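Side-chain contacts in positive phenol-degradative gene regulator (Ralstonia sp. E2, PDB 5FRY), which senses phenols through this domain of a transcription activator and probably switches on phenol-degradation genes by way of ATP-binding and DNA-binding regions elsewhere in the full-length protein: residues A49-K52 / E53-T57; G65-M68 / R69-F72; D132-E135 / G136-R140. All blocks are in the same frame, centred on the assembly; numbering follows the deposited sequence.

Contacts 1 and 2 lie within helices 44-58 and 60-84, which follow each other in the chain; contact 3 spans a loop residue, the cap and the start of helix 134-143. Contacts 2 and 3 are buried, whereas contact 1 is only partly so, its Lys52-Asp56 side facing outward. Contacts 1 and 2 touch by packing of Arg51 and Leu54 on Phe67 and Leu66; contacts 1 and 3 are joined by the Arg51-Glu135 salt bridge, which ties helix 44-58 to the V4R region. Contact 2 sets a guanidinium over glycine backbone, contact 1 pairs leucines and a loosely placed Lys-Asp, and contact 3 adds a serine cap beside the zinc site. Each also reaches the second subunit.

Contact 1 of 3, residues A49-K52 / E53-T57; sequences ALRK and ELVDT
Helix 44-58 takes part in the subunit interface, and here Leu50 and Leu54, one turn apart, form part of the side it presents there. CD1 of Leu50 comes to 3.9 Å from CG of Leu54, the two branched ends passing at a slant. The torsions bring them together: CG of Leu50 is anti to its backbone N (chi1 171°), whereas CG of Leu54 leans to the backbone N side (chi1 -73°), and also lies 3.3 Å from the carbonyl O of Leu50. Leu54 meets its own counterpart, Leu54 of the second subunit, and Leu50 packs on Met70 of that subunit.

Four successive i to i+4 backbone bonds, from Glu53 N to Ala49 O at 3.1 Å through Asp56 N to Lys52 O at 3.0 Å, identify the segment as regular alpha helix. On the outer side, OD2 of Asp56 folds back over the turn and approaches CG of Lys52 to 3.2 Å. The lysine chain bends at chi2 (133°). Its CE comes to 3.6 Å from OD2 of Asp56, whereas NZ of Lys52 stays 5.0 Å away, without a salt bridge. OD2 of Asp56 also lies 3.0 Å from the carbonyl O of Lys52, a pair of acceptors that probably repel slightly.

Arg51 points into the protein, where it bridges to Glu135 and lies against Trp152 and Phe67 in cation-pi contacts. Glu53 forms a salt bridge with Arg69 of the second subunit. Leu50 and Glu53 thus face the second subunit, Leu54 bridges it and helix 60-84, and Lys52 and Asp56 probably attract weakly.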
ATOM      1  N   ALA A  49      -1.031  10.920   0.317  1.00 40.77           N
ATOM      2  CA  ALA A  49      -0.739  11.793  -0.825  1.00 40.28           C
ATOM      3  C   ALA A  49      -1.654  11.469  -2.007  1.00 40.53           C
ATOM      4  O   ALA A  49      -2.317  12.356  -2.557  1.00 36.92           O
ATOM      5  CB  ALA A  49       0.722  11.671  -1.234  1.00 36.71           C
ATOM      6  N   LEU A  50      -1.708  10.196  -2.394  1.00 39.34           N
ATOM      7  CA  LEU A  50      -2.581   9.796  -3.492  1.00 37.05           C
ATOM      8  C   LEU A  50      -4.052  10.074  -3.179  1.00 32.79           C
ATOM      9  O   LEU A  50      -4.806  10.431  -4.067  1.00 36.17           O
ATOM     10  CB  LEU A  50      -2.410   8.313  -3.826  1.00 35.76           C
ATOM     11  CG  LEU A  50      -3.423   7.742  -4.815  1.00 38.36           C
ATOM     12  CD1 LEU A  50      -3.224   8.275  -6.236  1.00 37.82           C
ATOM     13  CD2 LEU A  50      -3.383   6.213  -4.799  1.00 39.01           C
ATOM     14  N   ARG A  51      -4.443   9.909  -1.920  1.00 35.35           N
ATOM     15  CA  ARG A  51      -5.826  10.165  -1.507  1.00 37.84           C
ATOM     16  C   ARG A  51      -6.208  11.621  -1.716  1.00 42.10           C
ATOM     17  O   ARG A  51      -7.311  11.933  -2.165  1.00 39.80           O
ATOM     18  CB  ARG A  51      -6.049   9.814  -0.038  1.00 37.56           C
ATOM     19  CG  ARG A  51      -7.424  10.272   0.446  1.00 40.02           C
ATOM     20  CD  ARG A  51      -7.636  10.030   1.916  1.00 40.70           C
ATOM     21  NE  ARG A  51      -7.825   8.614   2.167  1.00 49.71           N
ATOM     22  CZ  ARG A  51      -8.844   8.090   2.831  1.00 39.20           C
ATOM     23  NH1 ARG A  51      -9.808   8.859   3.345  1.00 38.61           N
ATOM     24  NH2 ARG A  51      -8.889   6.778   2.987  1.00 38.73           N
ATOM     25  N   LYS A  52      -5.282  12.502  -1.354  1.00 42.45           N
ATOM     26  CA  LYS A  52      -5.457  13.932  -1.521  1.00 43.42           C
ATOM     27  C   LYS A  52      -5.639  14.326  -2.980  1.00 44.02           C
ATOM     28  O   LYS A  52      -6.536  15.099  -3.314  1.00 46.75           O
ATOM     29  CB  LYS A  52      -4.265  14.672  -0.937  1.00 44.28           C
ATOM     30  CG  LYS A  52      -4.361  16.164  -1.136  1.00 45.49           C
ATOM     31  CD  LYS A  52      -4.049  16.894   0.144  1.00 48.05           C
ATOM     32  CE  LYS A  52      -4.107  18.394  -0.063  1.00 51.12           C
ATOM     33  NZ  LYS A  52      -3.186  19.081   0.894  1.00 47.34           N
ATOM     34  N   GLU A  53      -4.786  13.794  -3.853  1.00 45.15           N
ATOM     35  CA  GLU A  53      -4.905  14.059  -5.281  1.00 39.44           C
ATOM     36  C   GLU A  53      -6.193  13.500  -5.873  1.00 44.96           C
ATOM     37  O   GLU A  53      -6.801  14.131  -6.737  1.00 47.84           O
ATOM     38  CB  GLU A  53      -3.699  13.489  -6.038  1.00 31.55           C
ATOM     39  CG  GLU A  53      -2.379  14.191  -5.725  1.00 40.33           C
ATOM     40  CD  GLU A  53      -1.382  14.081  -6.863  1.00 39.47           C
ATOM     41  OE1 GLU A  53      -1.771  14.347  -8.023  1.00 42.46           O
ATOM     42  OE2 GLU A  53      -0.210  13.721  -6.608  1.00 42.33           O
ATOM     43  N   LEU A  54      -6.613  12.319  -5.423  1.00 44.52           N
ATOM     44  CA  LEU A  54      -7.842  11.732  -5.939  1.00 44.31           C
ATOM     45  C   LEU A  54      -9.075  12.516  -5.498  1.00 47.29           C
ATOM     46  O   LEU A  54     -10.029  12.645  -6.261  1.00 46.88           O
ATOM     47  CB  LEU A  54      -7.976  10.266  -5.514  1.00 45.57           C
ATOM     48  CG  LEU A  54      -7.037   9.299  -6.227  1.00 39.32           C
ATOM     49  CD1 LEU A  54      -7.378   7.884  -5.848  1.00 37.39           C
ATOM     50  CD2 LEU A  54      -7.081   9.477  -7.742  1.00 40.85           C
ATOM     51  N   VAL A  55      -9.065  13.042  -4.278  1.00 45.19           N
ATOM     52  CA  VAL A  55     -10.204  13.826  -3.807  1.00 49.47           C
ATOM     53  C   VAL A  55     -10.248  15.148  -4.557  1.00 49.93           C
ATOM     54  O   VAL A  55     -11.219  15.453  -5.256  1.00 49.08           O
ATOM     55  CB  VAL A  55     -10.144  14.093  -2.289  1.00 45.76           C
ATOM     56  CG1 VAL A  55     -11.231  15.077  -1.876  1.00 47.66           C
ATOM     57  CG2 VAL A  55     -10.265  12.786  -1.507  1.00 46.62           C
ATOM     58  N   ASP A  56      -9.165  15.909  -4.418  1.00 48.53           N
ATOM     59  CA  ASP A  56      -8.981  17.196  -5.086  1.00 52.78           C
ATOM     60  C   ASP A  56      -9.345  17.204  -6.569  1.00 54.30           C
ATOM     61  O   ASP A  56      -9.827  18.217  -7.080  1.00 55.22           O
ATOM     62  CB  ASP A  56      -7.527  17.663  -4.924  1.00 45.05           C
ATOM     63  CG  ASP A  56      -7.213  18.133  -3.514  1.00 54.78           C
ATOM     64  OD1 ASP A  56      -8.151  18.568  -2.808  1.00 53.42           O
ATOM     65  OD2 ASP A  56      -6.027  18.076  -3.109  1.00 55.93           O
ATOM     66  N   THR A  57      -9.121  16.100  -7.278  1.00 52.46           N
ATOM     67  CA  THR A  57      -9.430  16.107  -8.709  1.00 45.38           C
ATOM     68  C   THR A  57     -10.664  15.282  -9.081  1.00 52.24           C
ATOM     69  O   THR A  57     -11.312  15.560 -10.093  1.00 50.79           O
ATOM     70  CB  THR A  57      -8.241  15.606  -9.557  1.00 50.40           C
ATOM     71  OG1 THR A  57      -7.109  16.458  -9.367  1.00 47.56           O
ATOM     72  CG2 THR A  57      -8.608  15.547 -11.034  1.00 47.98           C
TER

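Contact 2 of 3, residues G65-M68 / R69-F72; sequences GLFM and RMGF
Arg69 lies back over Gly65 one turn earlier in helix 60-84, whose side chains here touch helices 44-58 and 152-166. Its backbone N donates to Gly65 O at 3.0 Å, an ordinary helical bond. The side chain then turns back along the helix: CG sits beside the backbone N (chi1 -66°) and a bend at chi3 (-68°) lays the guanidinium over the backbone, with Gly65 O and Leu66 N above one face and displaced toward its rim. Although NH1 of Arg69 is 3.2 Å from Gly65 O, the angle is too poor for a hydrogen bond. The bare backbone of Gly65 lets the flat group come this close. NH2 of Arg69 also touches CD2 of Leu66 at 3.5 Å, the two side chains crossing at a slant. Stronger polar partners lie outside: NH1 donates to Leu204 O and NE forms a salt bridge with Glu53 of the second subunit, so partners on two separate elements fix the group.

Met70 turns to another side. Its chain bends at chi3 (55°), and the terminal CE comes to 3.8 Å from CD1 of Phe67, approaching the ring obliquely. The two side chains run side by side in the same direction and both also pack on Met153 of helix 152-166.

Gly71 contributes backbone alone, its N donating to Phe67 O at 2.9 Å.

Phe72 closes the segment with its ring directed away from the preceding turn and meeting Tyr205. What remains in touch with that turn is its base: CB of Phe72 lies 3.5 Å from Met68 O, the carbonyl oxygen that accepts from Phe72 N at 2.9 Å.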
ATOM      1  N   GLY A  65     -15.230   5.751  -3.389  1.00 41.15           N
ATOM      2  CA  GLY A  65     -15.554   4.526  -4.107  1.00 37.80           C
ATOM      3  C   GLY A  65     -14.303   3.720  -4.405  1.00 37.89           C
ATOM      4  O   GLY A  65     -14.256   2.522  -4.130  1.00 35.07           O
ATOM      5  N   LEU A  66     -13.286   4.394  -4.943  1.00 40.35           N
ATOM      6  CA  LEU A  66     -12.003   3.765  -5.256  1.00 36.95           C
ATOM      7  C   LEU A  66     -11.353   3.108  -4.020  1.00 33.20           C
ATOM      8  O   LEU A  66     -10.919   1.955  -4.090  1.00 31.29           O
ATOM      9  CB  LEU A  66     -11.057   4.793  -5.886  1.00 39.71           C
ATOM     10  CG  LEU A  66     -11.391   5.338  -7.285  1.00 35.05           C
ATOM     11  CD1 LEU A  66     -10.506   6.513  -7.662  1.00 38.57           C
ATOM     12  CD2 LEU A  66     -11.247   4.249  -8.322  1.00 29.38           C
ATOM     13  N   PHE A  67     -11.294   3.817  -2.894  1.00 35.57           N
ATOM     14  CA  PHE A  67     -10.709   3.242  -1.675  1.00 35.70           C
ATOM     15  C   PHE A  67     -11.542   2.107  -1.067  1.00 33.91           C
ATOM     16  O   PHE A  67     -10.999   1.097  -0.596  1.00 29.39           O
ATOM     17  CB  PHE A  67     -10.469   4.346  -0.638  1.00 32.33           C
ATOM     18  CG  PHE A  67      -9.192   5.098  -0.867  1.00 35.76           C
ATOM     19  CD1 PHE A  67      -7.978   4.561  -0.465  1.00 33.25           C
ATOM     20  CD2 PHE A  67      -9.192   6.322  -1.526  1.00 41.88           C
ATOM     21  CE1 PHE A  67      -6.775   5.250  -0.692  1.00 36.87           C
ATOM     22  CE2 PHE A  67      -7.994   7.016  -1.761  1.00 36.20           C
ATOM     23  CZ  PHE A  67      -6.788   6.475  -1.340  1.00 36.70           C
ATOM     24  N   MET A  68     -12.857   2.247  -1.073  1.00 33.82           N
ATOM     25  CA  MET A  68     -13.682   1.149  -0.581  1.00 31.58           C
ATOM     26  C   MET A  68     -13.461  -0.104  -1.423  1.00 28.41           C
ATOM     27  O   MET A  68     -13.297  -1.197  -0.886  1.00 27.15           O
ATOM     28  CB  MET A  68     -15.158   1.537  -0.568  1.00 34.69           C
ATOM     29  CG  MET A  68     -15.477   2.735   0.328  1.00 38.09           C
ATOM     30  SD  MET A  68     -17.215   3.189   0.154  1.00 41.40           S
ATOM     31  CE  MET A  68     -17.975   1.568   0.195  1.00 38.65           C
ATOM     32  N   ARG A  69     -13.419   0.048  -2.743  1.00 29.98           N
ATOM     33  CA  ARG A  69     -13.217  -1.111  -3.610  1.00 31.09           C
ATOM     34  C   ARG A  69     -11.812  -1.721  -3.441  1.00 31.35           C
ATOM     35  O   ARG A  69     -11.659  -2.934  -3.544  1.00 25.48           O
ATOM     36  CB  ARG A  69     -13.497  -0.750  -5.078  1.00 33.74           C
ATOM     37  CG  ARG A  69     -14.979  -0.397  -5.342  1.00 39.86           C
ATOM     38  CD  ARG A  69     -15.331  -0.182  -6.820  1.00 36.52           C
ATOM     39  NE  ARG A  69     -14.721   1.004  -7.409  1.00 39.43           N
ATOM     40  CZ  ARG A  69     -15.181   2.250  -7.280  1.00 40.45           C
ATOM     41  NH1 ARG A  69     -16.274   2.496  -6.572  1.00 38.76           N
ATOM     42  NH2 ARG A  69     -14.536   3.262  -7.853  1.00 37.65           N
ATOM     43  N   MET A  70     -10.809  -0.907  -3.121  1.00 29.84           N
ATOM     44  CA  MET A  70      -9.465  -1.434  -2.896  1.00 27.98           C
ATOM     45  C   MET A  70      -9.485  -2.249  -1.606  1.00 22.27           C
ATOM     46  O   MET A  70      -8.911  -3.348  -1.546  1.00 26.60           O
ATOM     47  CB  MET A  70      -8.418  -0.299  -2.823  1.00 26.53           C
ATOM     48  CG  MET A  70      -7.031  -0.829  -2.761  1.00 20.18           C
ATOM     49  SD  MET A  70      -5.663   0.362  -3.037  1.00 33.92           S
ATOM     50  CE  MET A  70      -6.038   1.556  -1.830  1.00 27.90           C
ATOM     51  N   GLY A  71     -10.169  -1.729  -0.588  1.00 24.77           N
ATOM     52  CA  GLY A  71     -10.341  -2.442   0.666  1.00 26.68           C
ATOM     53  C   GLY A  71     -11.037  -3.778   0.443  1.00 26.22           C
ATOM     54  O   GLY A  71     -10.632  -4.817   0.971  1.00 23.21           O
ATOM     55  N   PHE A  72     -12.095  -3.736  -0.355  1.00 24.02           N
ATOM     56  CA  PHE A  72     -12.881  -4.932  -0.712  1.00 27.42           C
ATOM     57  C   PHE A  72     -12.006  -6.027  -1.360  1.00 25.38           C
ATOM     58  O   PHE A  72     -12.022  -7.176  -0.936  1.00 26.58           O
ATOM     59  CB  PHE A  72     -14.039  -4.532  -1.630  1.00 21.72           C
ATOM     60  CG  PHE A  72     -15.069  -5.646  -1.857  1.00 23.24           C
ATOM     61  CD1 PHE A  72     -14.846  -6.639  -2.790  1.00 32.68           C
ATOM     62  CD2 PHE A  72     -16.233  -5.683  -1.110  1.00 30.08           C
ATOM     63  CE1 PHE A  72     -15.783  -7.650  -2.975  1.00 30.05           C
ATOM     64  CE2 PHE A  72     -17.172  -6.672  -1.296  1.00 33.95           C
ATOM     65  CZ  PHE A  72     -16.942  -7.662  -2.235  1.00 35.81           C
TER

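Contact 3 of 3, residues D132-E135 / G136-R140; sequences DSFE and GDVHR
The carbonyl O of Phe134 accepts from Val138 N at 2.9 Å. That oxygen is tightly flanked as well, since CG2 of Val138 stands 3.0 Å from Phe134 O. The same methyl reaches the phenylalanine ring, with Val138 CG2 3.8 Å from Phe134 CD2 in an oblique approach to the ring. CG2 faces back along the helix because it is the branch lying beside the backbone N. Both residues continue onto Thr44, so this pair lies against the start of helix 44-58.

One residue on, the pattern repeats, His139 N to Glu135 O at 2.9 Å. Glu135 sends its carboxylate the other way on an extended chain, where OE2 accepts from Met153 N and OE1 from Gln154 N, at the beginning of helix 152-166. With Arg51 as its salt-bridge partner, this buried carboxylate has both oxygens satisfied, and the two backbone N-H donors at the start of helix 152-166 would probably stabilise its negative charge.

Toward the N-terminus the bonds weaken. Asp137 N donates to Ser133 O over a long 3.4 Å, and the aspartate side chain curls back until OD1 of Asp137 is 3.3 Å from Ser133 O, a meeting of two acceptors. OD2 of Asp137 has a weak, long ion-pair partner in Arg38 of the second subunit.

Ser133 itself turns its hydroxyl along the helix (chi1 84°), and OG accepts weakly from Gly136 N at 3.4 Å. This is a serine N-cap, starting helix 134-143 from a position two residues beyond the end of strand 123-131; the Ser133 side chain also packs on Cys151, one of the four residues of the zinc site in the V4R region.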
ATOM      1  N   ASP A 132      -6.737   3.197  16.640  1.00 44.58           N
ATOM      2  CA  ASP A 132      -5.553   3.599  15.898  1.00 40.81           C
ATOM      3  C   ASP A 132      -5.702   3.266  14.421  1.00 41.52           C
ATOM      4  O   ASP A 132      -4.739   2.851  13.783  1.00 41.58           O
ATOM      5  CB  ASP A 132      -4.307   2.917  16.459  1.00 44.04           C
ATOM      6  CG  ASP A 132      -4.006   3.330  17.884  1.00 51.26           C
ATOM      7  OD1 ASP A 132      -4.329   4.482  18.261  1.00 51.09           O
ATOM      8  OD2 ASP A 132      -3.445   2.492  18.627  1.00 52.93           O
ATOM      9  N   SER A 133      -6.911   3.440  13.889  1.00 39.24           N
ATOM     10  CA  SER A 133      -7.132   3.204  12.474  1.00 39.94           C
ATOM     11  C   SER A 133      -6.167   4.104  11.711  1.00 38.08           C
ATOM     12  O   SER A 133      -6.043   5.290  12.011  1.00 37.61           O
ATOM     13  CB  SER A 133      -8.583   3.470  12.078  1.00 44.60           C
ATOM     14  OG  SER A 133      -8.793   4.841  11.827  1.00 44.36           O
ATOM     15  N   PHE A 134      -5.449   3.535  10.751  1.00 31.27           N
ATOM     16  CA  PHE A 134      -4.450   4.328  10.045  1.00 32.37           C
ATOM     17  C   PHE A 134      -5.143   5.318   9.124  1.00 28.17           C
ATOM     18  O   PHE A 134      -4.672   6.426   8.895  1.00 32.83           O
ATOM     19  CB  PHE A 134      -3.520   3.438   9.229  1.00 32.50           C
ATOM     20  CG  PHE A 134      -3.980   3.241   7.820  1.00 33.53           C
ATOM     21  CD1 PHE A 134      -4.944   2.293   7.524  1.00 32.79           C
ATOM     22  CD2 PHE A 134      -3.495   4.041   6.799  1.00 31.51           C
ATOM     23  CE1 PHE A 134      -5.392   2.119   6.233  1.00 30.52           C
ATOM     24  CE2 PHE A 134      -3.948   3.878   5.495  1.00 34.89           C
ATOM     25  CZ  PHE A 134      -4.894   2.921   5.213  1.00 34.84           C
ATOM     26  N   GLU A 135      -6.284   4.914   8.585  1.00 33.13           N
ATOM     27  CA  GLU A 135      -6.894   5.658   7.500  1.00 28.23           C
ATOM     28  C   GLU A 135      -7.499   6.963   8.025  1.00 36.23           C
ATOM     29  O   GLU A 135      -7.401   8.025   7.372  1.00 33.39           O
ATOM     30  CB  GLU A 135      -7.947   4.794   6.804  1.00 29.82           C
ATOM     31  CG  GLU A 135      -8.378   5.350   5.481  1.00 29.00           C
ATOM     32  CD  GLU A 135      -9.272   4.378   4.757  1.00 26.94           C
ATOM     33  OE1 GLU A 135      -9.638   3.376   5.389  1.00 29.50           O
ATOM     34  OE2 GLU A 135      -9.614   4.645   3.585  1.00 30.59           O
ATOM     35  N   GLY A 136      -8.077   6.890   9.220  1.00 30.79           N
ATOM     36  CA  GLY A 136      -8.650   8.065   9.860  1.00 30.90           C
ATOM     37  C   GLY A 136      -7.536   9.024  10.267  1.00 36.90           C
ATOM     38  O   GLY A 136      -7.651  10.235  10.106  1.00 40.52           O
ATOM     39  N   ASP A 137      -6.450   8.460  10.782  1.00 38.80           N
ATOM     40  CA  ASP A 137      -5.219   9.200  11.067  1.00 38.00           C
ATOM     41  C   ASP A 137      -4.697   9.968   9.856  1.00 44.13           C
ATOM     42  O   ASP A 137      -4.350  11.139   9.972  1.00 44.11           O
ATOM     43  CB  ASP A 137      -4.125   8.249  11.558  1.00 40.80           C
ATOM     44  CG  ASP A 137      -4.205   7.974  13.040  1.00 44.94           C
ATOM     45  OD1 ASP A 137      -5.302   8.123  13.618  1.00 55.50           O
ATOM     46  OD2 ASP A 137      -3.173   7.598  13.633  1.00 45.67           O
ATOM     47  N   VAL A 138      -4.624   9.307   8.697  1.00 40.73           N
ATOM     48  CA  VAL A 138      -4.041   9.930   7.510  1.00 44.15           C
ATOM     49  C   VAL A 138      -4.966  10.982   6.925  1.00 44.52           C
ATOM     50  O   VAL A 138      -4.511  12.051   6.507  1.00 45.16           O
ATOM     51  CB  VAL A 138      -3.707   8.906   6.402  1.00 41.83           C
ATOM     52  CG1 VAL A 138      -3.000   9.617   5.248  1.00 45.28           C
ATOM     53  CG2 VAL A 138      -2.831   7.793   6.947  1.00 43.09           C
ATOM     54  N   HIS A 139      -6.260  10.682   6.888  1.00 38.02           N
ATOM     55  CA  HIS A 139      -7.226  11.659   6.421  1.00 39.93           C
ATOM     56  C   HIS A 139      -7.111  12.950   7.217  1.00 43.34           C
ATOM     57  O   HIS A 139      -7.105  14.045   6.651  1.00 42.42           O
ATOM     58  CB  HIS A 139      -8.652  11.141   6.541  1.00 41.23           C
ATOM     59  CG  HIS A 139      -9.666  12.084   5.981  1.00 41.80           C
ATOM     60  ND1 HIS A 139     -10.010  12.088   4.647  1.00 43.75           N
ATOM     61  CD2 HIS A 139     -10.369  13.086   6.555  1.00 43.99           C
ATOM     62  CE1 HIS A 139     -10.909  13.031   4.429  1.00 43.33           C
ATOM     63  NE2 HIS A 139     -11.138  13.656   5.570  1.00 43.52           N
ATOM     64  N   ARG A 140      -7.053  12.804   8.538  1.00 43.20           N
ATOM     65  CA  ARG A 140      -7.057  13.948   9.439  1.00 44.77           C
ATOM     66  C   ARG A 140      -5.864  14.853   9.170  1.00 49.77           C
ATOM     67  O   ARG A 140      -5.946  16.076   9.324  1.00 46.57           O
ATOM     68  CB  ARG A 140      -7.043  13.488  10.899  1.00 46.16           C
ATOM     69  CG  ARG A 140      -8.285  13.885  11.681  1.00 54.02           C
ATOM     70  CD  ARG A 140      -8.029  13.835  13.174  1.00 56.76           C
ATOM     71  NE  ARG A 140      -6.913  14.702  13.541  1.00 64.51           N
ATOM     72  CZ  ARG A 140      -7.040  15.986  13.869  1.00 68.45           C
ATOM     73  NH1 ARG A 140      -8.238  16.557  13.875  1.00 63.38           N
ATOM     74  NH2 ARG A 140      -5.970  16.700  14.192  1.00 63.31           N
TER